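Beta-hexosaminidase Amuc_2018 (Akkermansia muciniphila, PDB 6JEB) hydrolyses terminal non-reducing N-acetylglucosamine and N-acetylgalactosamine units from beta-N-acetylhexosaminides, including terminally unbranched N-glycans and chitobiose. Local coordinates at residues Q373-L378 with C419-A424. Residues are numbered along the deposited sequence; the frame is centred on the assembly and turned at random. Where two conformers were deposited one is given.
Sequences QKCYDL and CAIAEA
Tyr376 donates a very short hydrogen bond from OH to OE2 of Glu423, with the two oxygens 2.5 Å apart. The carboxylate lies at the ring edge, its plane turned 75° from that of the ring. CG of Tyr376 is anti to the backbone N (chi1 -166°), which carries the phenol along the flank of helix 417-426 as far as Glu423. On the way the ring edge passes Ala420, whose CB is 3.9 Å from CD1 of Tyr376. The other carboxylate oxygen of Glu423, OE1, takes a salt bridge from Lys440 and a hydrogen bond from the backbone N of Glu9. The buried acid is therefore gripped through both oxygens, and the positive charge of Lys440 probably favours its ionised form. A phenylalanine here would keep the ring but is likely to leave OE2 of Glu423 without its phenol donor.

Packing is tight on this side. The small side chain of Ala420 is consistent with the close approach, its CA being 5.1 Å from CA of Tyr376. In the conformer described, SG of Cys375 meets CD1 of Ile421 at 3.5 Å and CB of Ala420 at 3.9 Å. A second conformer of Cys375 leaves this part of the packing uncertain. Both segments belong to the catalytic TIM barrel of glycoside hydrolase family 20. They lie outside its parallel strands, and Ile421 and Leu378 both rest on Val395 of strand 392-399. Cys375 also lies near Leu353, a substrate-binding residue.

Contact is looser at Leu378. CD2 of Leu378 stays 4.2 Å from CD1 of Ile421, and O of Leu378 is 3.7 Å from CB of Ala424. That carbonyl accepts a hydrogen bond from Arg432. Gln373 and Asp377, which do not touch 419-424, are exposed to solvent.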
loop_
_atom_site.group_PDB
_atom_site.type_symbol
_atom_site.label_atom_id
_atom_site.label_comp_id
_atom_site.label_asym_id
_atom_site.label_seq_id
_atom_site.Cartn_x
_atom_site.Cartn_y
_atom_site.Cartn_z
ATOM N N GLN A 373 -7.387 17.828 3.693
ATOM C CA GLN A 373 -6.400 18.886 3.895
ATOM C C GLN A 373 -5.247 18.414 4.774
ATOM O O GLN A 373 -4.083 18.732 4.503
ATOM C CB GLN A 373 -7.069 20.123 4.494
ATOM C CG GLN A 373 -6.155 21.328 4.541
ATOM C CD GLN A 373 -6.899 22.617 4.845
ATOM O OE1 GLN A 373 -8.126 22.630 4.963
ATOM N NE2 GLN A 373 -6.159 23.709 4.959
ATOM N N LYS A 374 -5.549 17.654 5.830
ATOM C CA LYS A 374 -4.494 17.103 6.677
ATOM C C LYS A 374 -3.600 16.173 5.873
ATOM O O LYS A 374 -2.366 16.245 5.948
ATOM C CB LYS A 374 -5.123 16.344 7.849
ATOM C CG LYS A 374 -4.128 15.520 8.660
ATOM C CD LYS A 374 -3.095 16.413 9.326
ATOM C CE LYS A 374 -2.225 15.618 10.277
ATOM N NZ LYS A 374 -1.348 16.499 11.100
ATOM N N CYS A 375 -4.221 15.283 5.099
ATOM C CA CYS A 375 -3.467 14.371 4.256
ATOM C C CYS A 375 -2.507 15.132 3.343
ATOM O O CYS A 375 -1.326 14.773 3.232
ATOM C CB CYS A 375 -4.465 13.544 3.452
ATOM S SG CYS A 375 -3.757 12.217 2.534
ATOM N N TYR A 376 -3.000 16.185 2.681
ATOM C CA TYR A 376 -2.169 16.958 1.766
ATOM C C TYR A 376 -1.007 17.652 2.474
ATOM O O TYR A 376 -0.009 17.994 1.823
ATOM C CB TYR A 376 -3.013 17.961 0.956
ATOM C CG TYR A 376 -2.202 18.480 -0.202
ATOM C CD1 TYR A 376 -2.088 17.734 -1.366
ATOM C CD2 TYR A 376 -1.476 19.662 -0.102
ATOM C CE1 TYR A 376 -1.292 18.150 -2.406
ATOM C CE2 TYR A 376 -0.679 20.093 -1.140
ATOM C CZ TYR A 376 -0.591 19.334 -2.294
ATOM O OH TYR A 376 0.211 19.753 -3.330
ATOM N N ASP A 377 -1.099 17.854 3.789
ATOM C CA ASP A 377 0.010 18.479 4.493
ATOM C C ASP A 377 1.237 17.576 4.590
ATOM O O ASP A 377 2.285 18.045 5.040
ATOM C CB ASP A 377 -0.439 18.940 5.881
ATOM C CG ASP A 377 0.455 20.024 6.451
ATOM O OD1 ASP A 377 0.704 21.029 5.748
ATOM O OD2 ASP A 377 0.910 19.875 7.603
ATOM N N LEU A 378 1.143 16.318 4.163
ATOM C CA LEU A 378 2.259 15.385 4.295
ATOM C C LEU A 378 3.411 15.756 3.365
ATOM O O LEU A 378 3.240 15.823 2.143
ATOM C CB LEU A 378 1.797 13.967 3.984
ATOM C CG LEU A 378 2.917 12.923 3.989
ATOM C CD1 LEU A 378 3.513 12.779 5.391
ATOM C CD2 LEU A 378 2.392 11.590 3.475
ATOM N N CYS A 419 -5.520 10.695 -3.811
ATOM C CA CYS A 419 -5.020 11.711 -4.739
ATOM C C CYS A 419 -3.973 12.590 -4.071
ATOM O O CYS A 419 -2.969 12.962 -4.696
ATOM C CB CYS A 419 -6.171 12.590 -5.238
ATOM S SG CYS A 419 -7.565 11.680 -5.937
ATOM N N ALA A 420 -4.203 12.945 -2.804
ATOM C CA ALA A 420 -3.238 13.752 -2.064
ATOM C C ALA A 420 -1.970 12.959 -1.784
ATOM O O ALA A 420 -0.859 13.487 -1.919
ATOM C CB ALA A 420 -3.865 14.260 -0.763
ATOM N N ILE A 421 -2.118 11.688 -1.401
ATOM C CA ILE A 421 -0.955 10.822 -1.221
ATOM C C ILE A 421 -0.157 10.725 -2.516
ATOM O O ILE A 421 1.081 10.758 -2.501
ATOM C CB ILE A 421 -1.390 9.433 -0.714
ATOM C CG1 ILE A 421 -2.064 9.539 0.666
ATOM C CG2 ILE A 421 -0.202 8.467 -0.674
ATOM C CD1 ILE A 421 -1.131 9.985 1.775
ATOM N N ALA A 422 -0.849 10.579 -3.654
ATOM C CA ALA A 422 -0.163 10.490 -4.942
ATOM C C ALA A 422 0.695 11.723 -5.190
ATOM O O ALA A 422 1.841 11.616 -5.651
ATOM C CB ALA A 422 -1.181 10.312 -6.074
ATOM N N GLU A 423 0.156 12.903 -4.882
ATOM C CA GLU A 423 0.907 14.136 -5.084
ATOM C C GLU A 423 2.050 14.264 -4.077
ATOM O O GLU A 423 3.132 14.751 -4.419
ATOM C CB GLU A 423 -0.044 15.342 -5.056
ATOM C CG GLU A 423 0.648 16.677 -5.308
ATOM C CD GLU A 423 -0.221 17.690 -6.047
ATOM O OE1 GLU A 423 -0.820 17.327 -7.084
ATOM O OE2 GLU A 423 -0.303 18.855 -5.596
ATOM N N ALA A 424 1.846 13.792 -2.843
ATOM C CA ALA A 424 2.931 13.807 -1.862
ATOM C C ALA A 424 4.090 12.907 -2.287
ATOM O O ALA A 424 5.259 13.222 -2.026
ATOM C CB ALA A 424 2.401 13.385 -0.490
#